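Side-chain contacts in transcriptional activator of comK gene (Bacillus halodurans, PDB 2HQB), which probably activates comK, a competence regulator gene, and, as a BMP-family lipoprotein, resembles the ligand-binding proteins of ABC transporters: residues A[76-81]-A[88-93]; A[66-71]-A[232-237]; A[54-59]-A[83-88]; A[8-13]-A[27-32]. One frame throughout, in Å; residues are numbered along the deposited sequence.

Contact 1. Residues A[76-81]-A[88-93]; sequences EYFSTI and VHFVSF
Phe-78 and Phe-90 make a buried apolar contact between the last turn of helix 73-79 and strand 89-93, on one face of the parallel sheet. The two rings meet at a slant, with centroids 5.2 Å apart and planes at 52°. It is the rim of the Phe-90 ring that comes over a face of Phe-78: CD2 of Phe-90 lies 3.6 Å from CD2 of Phe-78, displaced from the ring centre. CB of Phe-90 also reaches that ring, 3.7 Å from CD1 of Phe-78. In both residues CG is anti to the carbonyl carbon (chi1 -68° in Phe-78, -59° in Phe-90), which sends the Phe-78 ring down onto the strand and stands the Phe-90 ring up beside the helix end. Helix and strand belong to one beta-alpha-beta unit, strand 66-69, helix 73-79, strand 89-93, and Phe-78 also touches Ile-67 and Ile-102 on the strands flanking 89-93. One edge of its ring faces backbone: O of Val-91 lies in the ring plane near CE1, while the Val-91 side chain turns to the sheet's other face. Farther along the strand, CB of Ser-92 is 4.2 Å from CD1 of Phe-78. Just past the helix, Ile-81 adds its CG2 branch, 4.2 Å from CE2 of Phe-90 and oblique to that ring. With an alanine in place of Phe-78, the Phe-90 ring would probably lose the flat partner beneath its rim and a gap would open between helix and sheet.

Contact 2. Residues A[66-71]-A[232-237]; sequences LIFGHG and DLYVLV
Phe-68, His-70 and Tyr-234 form a buried aromatic cluster where helix 230-240 lies against the chain at 66-70. Phe-68 and Tyr-234 run past each other in opposite directions, their centroids 4.6 Å apart and their planes tilted by 32°, too much for a parallel stack. The CD2-CE2 side of the tyrosine ring lies over one face of Phe-68: CD2 sits above the middle of that ring, and CE2 comes within 3.6 Å of CG of Phe-68. One helical turn on, Val-237 points at the sheet and brings CG1 to 3.9 Å from CZ of Phe-68, meeting the ring obliquely near its far end. Most strands of the second sheet lie between the two segments in sequence, so the chain, after crossing to the second domain and back, packs its returning helix on the first sheet, in keeping with the periplasmic-binding-protein fold of this family. Beyond Phe-68, the tyrosine reaches His-70, whose CG is anti to the backbone N (chi1 -155°), a setting that swings the imidazole toward the helix. ND1 of His-70 lies in the plane of the Tyr-234 ring, at the hydroxyl edge, 2.7 Å from OH; the two rings are inclined at 56°. Phe-93 closes the group, edge-to-face with His-70 and nearly parallel to Tyr-234. A serine replacing Phe-68 would probably leave the tyrosine ring without the face it rests on and Val-237 CG1 without its apolar neighbour, leaving the helix less firmly seated on the strand.

Contact 3. Residues A[54-59]-A[83-88]; sequences RRIKEL and NQYPDV
Apolar packing carries most of this contact: Ile-56, on helix 49-61, sets its CG2 branch over one face of the Tyr-85 ring, 4.0 Å from CE1 and displaced toward the phenol end. The ring is presented by the loop between helix 73-79 and strand 89-93, and CG of Tyr-85 lies anti to the carbonyl carbon (chi1 -69°), which points the hydroxyl at the helix. The second approach is at the ring's edge. Lys-57 crosses the tyrosine at about a right angle, and its CG methylene, not its amine, meets the phenol oxygen, with OH of Tyr-85 3.1 Å from CG of Lys-57. From there the lysine runs on extended toward the exposed side. Charge pairing stays within the helix, on a flank turned from the loop, where NH1 of Arg-55 and OE1 of Glu-58 make a salt bridge of 3.5 Å one turn apart. Backbone bonding shapes the loop: a type I beta turn runs from Tyr-85 to Val-88, closed by N of Val-88 donating to O of Tyr-85 at 3.0 Å. Behind the tyrosine, Val-60 and Phe-90 extend the apolar surroundings inward. What results is helix-to-loop packing at the margin of a three-layer alpha-beta-alpha sandwich: the connection leading from a helix into the next parallel strand pins one aromatic residue against the preceding helix of the same sheet face.

Contact 4. Residues A[8-13]-A[27-32]; sequences VGLLVE and EGLLNI
With CG1 of Ile-32 beside the backbone N (chi1 -89°), its other branch, CG2, is left to face the strand, where it meets CG2 of Val-8 tip to tip at 3.7 Å. Leu-29, with CG anti to the backbone N (chi1 -168°), extends instead toward the strand and lays its two methyls against it. Its CD2 is 3.9 Å from CB of Leu-10. Its CD1 touches the same CB and also reaches CG1 of Val-8 at 4.1 Å, the leucine and valine passing each other in opposite directions. One leucine thus spans two strand residues, and both of its branches are in use, while Ile-32, a turn later, takes the start of the strand. The packing is wholly aliphatic and buried. Strand 8-11 and helix 27-32 run almost exactly antiparallel, at 177°, with 9.6 Å between their axes, as expected of the first strand and helix in a beta-alpha-beta unit. Strand 39-43 completes that unit, lying beside strand 7-11 and offering Val-40 to both Leu-29 and Ile-32. On the other flank, Phe-68 of strand 66-69 touches Val-8, Leu-10 and Ile-32, and helix 230-240 lies alongside, with Ala-238 against Ile-32 and Tyr-234 against Leu-10.

From the N terminus, contact 4 closes first, a short loop joining strand 7-11 to helix 23-35. Helix 49-61 then opens contact 3, whose other half arrives only after helix 73-79; contact 1 begins in that helix and ends on strand 89-93, so contacts 1 and 3 cross and share Val-88. Contact 2 opens at strand 66-69, crosses contact 3, encloses contact 1 and closes after the chain returns from the second domain. Contacts 2 and 4 lie on one sheet face, contacts 1 and 3 on the other; neighbouring strands 7-11, 66-69 and 89-93 join them, and Leu-11, in contact 4's strand but turned to the other face, touches Phe-78 and Ile-56.

Contact 1. Residues A[76-81]-A[88-93]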
# COMPACT_ATOMS: atom_id res chain seq x y z
N GLU A 76 8.08 11.86 -12.49
CA GLU A 76 8.61 12.37 -13.75
C GLU A 76 8.11 13.80 -14.00
O GLU A 76 8.85 14.65 -14.48
CB GLU A 76 8.18 11.47 -14.92
CG GLU A 76 8.41 12.07 -16.30
CD GLU A 76 9.86 12.48 -16.50
OE1 GLU A 76 10.74 11.97 -15.76
OE2 GLU A 76 10.12 13.30 -17.42
N TYR A 77 6.83 14.04 -13.68
CA TYR A 77 6.22 15.36 -13.84
C TYR A 77 6.99 16.39 -13.01
O TYR A 77 7.27 17.49 -13.48
CB TYR A 77 4.78 15.35 -13.32
CG TYR A 77 3.76 14.52 -14.06
CD1 TYR A 77 2.58 14.15 -13.44
CD2 TYR A 77 3.94 14.14 -15.39
CE1 TYR A 77 1.61 13.44 -14.10
CE2 TYR A 77 2.96 13.42 -16.06
CZ TYR A 77 1.80 13.08 -15.41
OH TYR A 77 0.80 12.39 -16.04
N PHE A 78 7.30 16.04 -11.76
CA PHE A 78 8.02 16.93 -10.87
C PHE A 78 9.46 17.11 -11.28
O PHE A 78 10.08 18.15 -11.03
CB PHE A 78 8.00 16.39 -9.43
CG PHE A 78 6.65 16.39 -8.80
CD1 PHE A 78 6.40 15.62 -7.70
CD2 PHE A 78 5.63 17.17 -9.31
CE1 PHE A 78 5.15 15.61 -7.09
CE2 PHE A 78 4.39 17.17 -8.72
CZ PHE A 78 4.14 16.39 -7.62
N SER A 79 10.02 16.09 -11.92
CA SER A 79 11.42 16.17 -12.30
C SER A 79 11.68 17.16 -13.42
O SER A 79 12.76 17.75 -13.50
CB SER A 79 11.92 14.80 -12.71
OG SER A 79 11.97 13.96 -11.57
N THR A 80 10.70 17.33 -14.28
CA THR A 80 10.85 18.24 -15.40
C THR A 80 10.47 19.64 -14.99
O THR A 80 10.27 20.50 -15.83
CB THR A 80 9.98 17.78 -16.61
OG1 THR A 80 8.66 17.40 -16.16
CG2 THR A 80 10.64 16.61 -17.32
N ILE A 81 10.38 19.89 -13.69
CA ILE A 81 9.97 21.20 -13.25
C ILE A 81 10.49 21.61 -11.86
O ILE A 81 10.40 22.77 -11.48
CB ILE A 81 8.40 21.25 -13.31
CG1 ILE A 81 7.94 22.64 -13.70
CG2 ILE A 81 7.78 20.80 -11.98
CD1 ILE A 81 6.43 22.82 -13.69
N VAL A 88 10.08 25.57 -3.52
CA VAL A 88 9.00 24.59 -3.39
C VAL A 88 9.54 23.17 -3.40
O VAL A 88 10.37 22.83 -4.24
CB VAL A 88 8.06 24.74 -4.58
CG1 VAL A 88 6.87 23.79 -4.48
CG2 VAL A 88 7.65 26.18 -4.67
N HIS A 89 9.07 22.34 -2.47
CA HIS A 89 9.51 20.96 -2.39
C HIS A 89 8.48 20.01 -3.02
O HIS A 89 7.26 20.18 -2.85
CB HIS A 89 9.71 20.56 -0.94
CG HIS A 89 10.51 19.31 -0.78
ND1 HIS A 89 11.88 19.27 -0.95
CD2 HIS A 89 10.13 18.04 -0.48
CE1 HIS A 89 12.31 18.04 -0.75
NE2 HIS A 89 11.27 17.28 -0.46
N PHE A 90 8.97 18.99 -3.72
CA PHE A 90 8.07 18.08 -4.40
C PHE A 90 8.18 16.63 -3.91
O PHE A 90 9.25 16.04 -3.96
CB PHE A 90 8.34 18.14 -5.90
CG PHE A 90 8.16 19.51 -6.52
CD1 PHE A 90 9.13 20.50 -6.38
CD2 PHE A 90 7.01 19.82 -7.28
CE1 PHE A 90 8.97 21.76 -6.98
CE2 PHE A 90 6.84 21.09 -7.89
CZ PHE A 90 7.82 22.05 -7.74
N VAL A 91 7.08 16.06 -3.44
CA VAL A 91 7.08 14.67 -3.01
C VAL A 91 6.23 13.88 -4.00
O VAL A 91 5.17 14.32 -4.42
CB VAL A 91 6.48 14.49 -1.61
CG1 VAL A 91 6.91 13.14 -1.02
CG2 VAL A 91 6.92 15.60 -0.71
N SER A 92 6.71 12.71 -4.40
CA SER A 92 5.95 11.88 -5.31
C SER A 92 5.73 10.57 -4.60
O SER A 92 6.52 10.17 -3.74
CB SER A 92 6.74 11.61 -6.61
OG SER A 92 7.41 10.34 -6.60
N PHE A 93 4.65 9.91 -4.94
CA PHE A 93 4.44 8.61 -4.36
C PHE A 93 4.89 7.61 -5.42
O PHE A 93 4.27 7.51 -6.46
CB PHE A 93 2.98 8.41 -4.02
CG PHE A 93 2.76 8.10 -2.59
CD1 PHE A 93 2.71 9.13 -1.64
CD2 PHE A 93 2.66 6.76 -2.16
CE1 PHE A 93 2.56 8.84 -0.26
CE2 PHE A 93 2.51 6.45 -0.78
CZ PHE A 93 2.46 7.49 0.17

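Contact 2. Residues A[66-71]-A[232-237]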
# COMPACT_ATOMS: atom_id res chain seq x y z
N LEU A 66 4.66 23.03 -0.47
CA LEU A 66 4.89 21.58 -0.43
C LEU A 66 3.84 20.89 -1.33
O LEU A 66 2.63 20.95 -1.07
CB LEU A 66 4.76 21.03 0.99
CG LEU A 66 5.11 19.54 1.12
CD1 LEU A 66 6.57 19.31 0.76
CD2 LEU A 66 4.86 19.08 2.55
N ILE A 67 4.30 20.24 -2.40
CA ILE A 67 3.39 19.59 -3.34
C ILE A 67 3.53 18.06 -3.45
O ILE A 67 4.61 17.55 -3.75
CB ILE A 67 3.60 20.19 -4.74
CG1 ILE A 67 2.93 21.56 -4.79
CG2 ILE A 67 3.05 19.27 -5.82
CD1 ILE A 67 3.16 22.26 -6.11
N PHE A 68 2.43 17.34 -3.21
CA PHE A 68 2.44 15.87 -3.33
C PHE A 68 1.85 15.42 -4.67
O PHE A 68 1.00 16.10 -5.25
CB PHE A 68 1.65 15.20 -2.23
CG PHE A 68 2.32 15.21 -0.90
CD1 PHE A 68 2.06 16.22 0.01
CD2 PHE A 68 3.14 14.15 -0.52
CE1 PHE A 68 2.59 16.17 1.27
CE2 PHE A 68 3.69 14.10 0.75
CZ PHE A 68 3.41 15.11 1.65
N GLY A 69 2.32 14.28 -5.14
CA GLY A 69 1.86 13.70 -6.40
C GLY A 69 1.56 12.25 -6.09
O GLY A 69 2.46 11.46 -5.79
N HIS A 70 0.29 11.88 -6.16
CA HIS A 70 -0.04 10.54 -5.79
C HIS A 70 0.07 9.59 -6.96
O HIS A 70 -0.86 9.42 -7.75
CB HIS A 70 -1.42 10.48 -5.19
CG HIS A 70 -1.59 9.32 -4.29
ND1 HIS A 70 -0.70 9.03 -3.28
CD2 HIS A 70 -2.56 8.38 -4.23
CE1 HIS A 70 -1.11 7.96 -2.63
NE2 HIS A 70 -2.24 7.54 -3.18
N GLY A 71 1.22 8.95 -7.06
CA GLY A 71 1.39 8.07 -8.15
C GLY A 71 2.76 8.15 -8.75
O GLY A 71 3.44 9.14 -8.61
N ASP A 232 -1.13 8.26 7.07
CA ASP A 232 -0.10 8.50 8.06
C ASP A 232 1.20 8.96 7.44
O ASP A 232 1.82 9.92 7.89
CB ASP A 232 0.16 7.23 8.84
CG ASP A 232 -0.94 6.95 9.77
OD1 ASP A 232 -1.93 7.71 9.71
OD2 ASP A 232 -0.82 5.99 10.55
N LEU A 233 1.63 8.28 6.40
CA LEU A 233 2.84 8.69 5.75
C LEU A 233 2.74 10.15 5.27
O LEU A 233 3.72 10.90 5.36
CB LEU A 233 3.16 7.77 4.58
CG LEU A 233 4.60 7.98 4.16
CD1 LEU A 233 5.46 7.61 5.35
CD2 LEU A 233 4.95 7.13 2.95
N TYR A 234 1.58 10.55 4.74
CA TYR A 234 1.43 11.93 4.26
C TYR A 234 1.67 12.90 5.38
O TYR A 234 2.46 13.80 5.25
CB TYR A 234 0.03 12.21 3.70
CG TYR A 234 -0.08 12.00 2.21
CD1 TYR A 234 -0.09 10.73 1.67
CD2 TYR A 234 -0.20 13.08 1.34
CE1 TYR A 234 -0.22 10.53 0.31
CE2 TYR A 234 -0.33 12.89 -0.02
CZ TYR A 234 -0.34 11.61 -0.53
OH TYR A 234 -0.46 11.37 -1.88
N VAL A 235 0.96 12.71 6.48
CA VAL A 235 1.12 13.57 7.63
C VAL A 235 2.59 13.50 8.05
O VAL A 235 3.25 14.52 8.12
CB VAL A 235 0.15 13.10 8.75
CG1 VAL A 235 0.40 13.86 10.04
CG2 VAL A 235 -1.30 13.33 8.29
N LEU A 236 3.11 12.31 8.27
CA LEU A 236 4.50 12.15 8.67
C LEU A 236 5.46 13.00 7.84
O LEU A 236 6.25 13.79 8.38
CB LEU A 236 4.90 10.67 8.57
CG LEU A 236 6.37 10.27 8.69
CD1 LEU A 236 6.94 10.83 10.01
CD2 LEU A 236 6.50 8.76 8.70
N VAL A 237 5.40 12.82 6.53
CA VAL A 237 6.27 13.53 5.60
C VAL A 237 6.04 15.04 5.58
O VAL A 237 6.95 15.79 5.30
CB VAL A 237 6.09 12.93 4.17
CG1 VAL A 237 6.78 13.80 3.13
CG2 VAL A 237 6.65 11.49 4.14

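Contact 3. Residues A[54-59]-A[83-88]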
# COMPACT_ATOMS: atom_id res chain seq x y z
N ARG A 54 0.81 23.06 -15.33
CA ARG A 54 -0.07 24.21 -15.16
C ARG A 54 -0.57 24.28 -13.71
O ARG A 54 -0.48 25.33 -13.07
CB ARG A 54 -1.31 24.11 -16.05
CG ARG A 54 -1.10 24.00 -17.55
CD ARG A 54 -2.45 23.69 -18.21
NE ARG A 54 -2.35 23.09 -19.54
CZ ARG A 54 -1.91 23.74 -20.62
NH1 ARG A 54 -1.54 25.01 -20.54
NH2 ARG A 54 -1.85 23.10 -21.78
N ARG A 55 -1.09 23.16 -13.19
CA ARG A 55 -1.63 23.15 -11.83
C ARG A 55 -0.57 23.39 -10.78
O ARG A 55 -0.89 23.63 -9.62
CB ARG A 55 -2.36 21.84 -11.55
CG ARG A 55 -3.52 21.53 -12.48
CD ARG A 55 -4.72 22.47 -12.32
NE ARG A 55 -5.67 22.35 -13.44
CZ ARG A 55 -5.64 23.10 -14.55
NH1 ARG A 55 -4.69 24.03 -14.68
NH2 ARG A 55 -6.51 22.90 -15.55
N ILE A 56 0.69 23.32 -11.17
CA ILE A 56 1.76 23.53 -10.21
C ILE A 56 2.00 25.03 -10.12
O ILE A 56 2.40 25.56 -9.08
CB ILE A 56 3.04 22.77 -10.66
CG1 ILE A 56 2.81 21.26 -10.45
CG2 ILE A 56 4.30 23.28 -9.90
CD1 ILE A 56 4.06 20.38 -10.53
N LYS A 57 1.72 25.70 -11.23
CA LYS A 57 1.90 27.14 -11.32
C LYS A 57 0.86 27.76 -10.42
O LYS A 57 1.20 28.53 -9.52
CB LYS A 57 1.72 27.58 -12.77
CG LYS A 57 2.90 27.12 -13.63
CD LYS A 57 2.61 26.94 -15.13
CE LYS A 57 3.84 26.33 -15.84
NZ LYS A 57 3.63 25.94 -17.27
N GLU A 58 -0.40 27.39 -10.62
CA GLU A 58 -1.46 27.92 -9.78
C GLU A 58 -1.13 27.65 -8.31
O GLU A 58 -1.13 28.55 -7.48
CB GLU A 58 -2.77 27.26 -10.14
CG GLU A 58 -2.98 27.07 -11.63
CD GLU A 58 -4.34 26.43 -11.98
OE1 GLU A 58 -4.67 25.33 -11.45
OE2 GLU A 58 -5.08 27.03 -12.78
N LEU A 59 -0.82 26.41 -7.99
CA LEU A 59 -0.54 26.05 -6.61
C LEU A 59 0.50 26.91 -5.92
O LEU A 59 0.29 27.37 -4.79
CB LEU A 59 -0.14 24.59 -6.53
CG LEU A 59 -1.27 23.58 -6.57
CD1 LEU A 59 -0.67 22.20 -6.56
CD2 LEU A 59 -2.17 23.77 -5.37
N ASN A 83 13.26 22.29 -10.77
CA ASN A 83 14.39 23.22 -10.75
C ASN A 83 14.01 24.66 -10.96
O ASN A 83 14.83 25.54 -10.76
CB ASN A 83 15.46 22.82 -11.76
CG ASN A 83 16.45 21.84 -11.19
OD1 ASN A 83 16.86 21.97 -10.03
ND2 ASN A 83 16.83 20.85 -11.98
N GLN A 84 12.78 24.91 -11.40
CA GLN A 84 12.35 26.28 -11.58
C GLN A 84 11.52 26.72 -10.40
O GLN A 84 10.96 27.81 -10.39
CB GLN A 84 11.54 26.42 -12.85
CG GLN A 84 10.54 25.35 -13.05
CD GLN A 84 9.89 25.47 -14.40
OE1 GLN A 84 9.06 26.35 -14.64
NE2 GLN A 84 10.27 24.58 -15.31
N TYR A 85 11.44 25.86 -9.39
CA TYR A 85 10.70 26.14 -8.19
C TYR A 85 11.56 25.73 -7.03
O TYR A 85 11.21 24.86 -6.23
CB TYR A 85 9.42 25.35 -8.20
CG TYR A 85 8.44 25.80 -9.24
CD1 TYR A 85 8.29 25.10 -10.43
CD2 TYR A 85 7.61 26.90 -9.01
CE1 TYR A 85 7.33 25.46 -11.37
CE2 TYR A 85 6.65 27.27 -9.95
CZ TYR A 85 6.52 26.54 -11.13
OH TYR A 85 5.56 26.87 -12.06
N PRO A 86 12.72 26.37 -6.89
CA PRO A 86 13.61 26.01 -5.78
C PRO A 86 12.99 26.21 -4.41
O PRO A 86 13.30 25.50 -3.46
CB PRO A 86 14.84 26.87 -6.05
CG PRO A 86 14.23 28.12 -6.70
CD PRO A 86 13.21 27.55 -7.64
N ASP A 87 12.10 27.19 -4.33
CA ASP A 87 11.44 27.55 -3.08
C ASP A 87 10.28 26.61 -2.70
O ASP A 87 9.61 26.82 -1.67
CB ASP A 87 10.92 29.00 -3.21
CG ASP A 87 10.08 29.23 -4.50
OD1 ASP A 87 10.41 28.67 -5.58
OD2 ASP A 87 9.08 30.00 -4.45
N VAL A 88 10.08 25.57 -3.52
CA VAL A 88 9.00 24.59 -3.39
C VAL A 88 9.54 23.17 -3.40
O VAL A 88 10.37 22.83 -4.24
CB VAL A 88 8.06 24.74 -4.58
CG1 VAL A 88 6.87 23.79 -4.48
CG2 VAL A 88 7.65 26.18 -4.67

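Contact 4. Residues A[8-13]-A[27-32]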
# COMPACT_ATOMS: atom_id res chain seq x y z
N VAL A 8 0.12 22.94 1.88
CA VAL A 8 0.21 21.75 1.04
C VAL A 8 -0.75 21.53 -0.10
O VAL A 8 -1.96 21.69 0.02
CB VAL A 8 0.19 20.50 1.91
CG1 VAL A 8 0.84 19.34 1.16
CG2 VAL A 8 0.89 20.78 3.22
N GLY A 9 -0.19 21.16 -1.24
CA GLY A 9 -1.00 20.86 -2.41
C GLY A 9 -0.90 19.36 -2.74
O GLY A 9 0.09 18.68 -2.38
N LEU A 10 -1.93 18.82 -3.38
CA LEU A 10 -1.92 17.42 -3.78
C LEU A 10 -2.39 17.29 -5.21
O LEU A 10 -3.42 17.84 -5.59
CB LEU A 10 -2.80 16.56 -2.88
CG LEU A 10 -3.02 15.10 -3.34
CD1 LEU A 10 -1.69 14.38 -3.41
CD2 LEU A 10 -3.96 14.38 -2.40
N LEU A 11 -1.61 16.60 -6.02
CA LEU A 11 -2.04 16.37 -7.38
C LEU A 11 -2.46 14.91 -7.35
O LEU A 11 -1.80 14.09 -6.72
CB LEU A 11 -0.91 16.55 -8.37
CG LEU A 11 -0.33 17.94 -8.56
CD1 LEU A 11 0.55 17.87 -9.75
CD2 LEU A 11 -1.44 19.00 -8.75
N VAL A 12 -3.57 14.60 -8.00
CA VAL A 12 -4.06 13.24 -8.04
C VAL A 12 -4.57 12.96 -9.47
O VAL A 12 -5.00 13.87 -10.17
CB VAL A 12 -5.13 13.07 -6.96
CG1 VAL A 12 -6.46 13.55 -7.43
CG2 VAL A 12 -5.17 11.68 -6.53
N GLU A 13 -4.45 11.73 -9.93
CA GLU A 13 -4.89 11.43 -11.29
C GLU A 13 -6.04 10.43 -11.23
O GLU A 13 -6.23 9.78 -10.21
CB GLU A 13 -3.75 10.84 -12.09
CG GLU A 13 -3.44 9.42 -11.70
CD GLU A 13 -2.19 8.89 -12.36
OE1 GLU A 13 -2.05 9.00 -13.61
OE2 GLU A 13 -1.34 8.36 -11.61
N GLU A 27 -7.68 11.37 2.31
CA GLU A 27 -7.68 11.42 3.74
C GLU A 27 -6.34 11.88 4.27
O GLU A 27 -6.28 12.49 5.32
CB GLU A 27 -8.08 10.07 4.35
CG GLU A 27 -7.31 8.88 3.94
CD GLU A 27 -8.13 7.61 4.16
OE1 GLU A 27 -7.52 6.56 4.51
OE2 GLU A 27 -9.38 7.67 3.97
N GLY A 28 -5.27 11.63 3.51
CA GLY A 28 -3.94 12.04 3.93
C GLY A 28 -3.85 13.55 3.95
O GLY A 28 -3.42 14.13 4.93
N LEU A 29 -4.25 14.18 2.86
CA LEU A 29 -4.23 15.63 2.79
C LEU A 29 -5.16 16.18 3.89
O LEU A 29 -4.83 17.15 4.54
CB LEU A 29 -4.69 16.12 1.41
CG LEU A 29 -4.43 17.61 1.12
CD1 LEU A 29 -2.94 17.83 0.99
CD2 LEU A 29 -5.13 18.06 -0.15
N LEU A 30 -6.31 15.54 4.11
CA LEU A 30 -7.23 16.00 5.14
C LEU A 30 -6.60 15.98 6.53
O LEU A 30 -6.85 16.89 7.31
CB LEU A 30 -8.50 15.15 5.14
CG LEU A 30 -9.44 15.66 4.05
CD1 LEU A 30 -10.74 14.83 3.96
CD2 LEU A 30 -9.77 17.08 4.37
N ASN A 31 -5.79 14.98 6.84
CA ASN A 31 -5.18 14.92 8.16
C ASN A 31 -4.01 15.89 8.24
O ASN A 31 -3.69 16.39 9.32
CB ASN A 31 -4.70 13.49 8.48
CG ASN A 31 -5.83 12.49 8.46
OD1 ASN A 31 -6.95 12.79 8.88
ND2 ASN A 31 -5.55 11.27 7.97
N ILE A 32 -3.36 16.14 7.11
CA ILE A 32 -2.26 17.09 7.06
C ILE A 32 -2.84 18.41 7.58
O ILE A 32 -2.36 18.94 8.57
CB ILE A 32 -1.70 17.23 5.60
CG1 ILE A 32 -0.59 16.19 5.35
CG2 ILE A 32 -1.20 18.64 5.35
CD1 ILE A 32 -0.03 16.24 3.95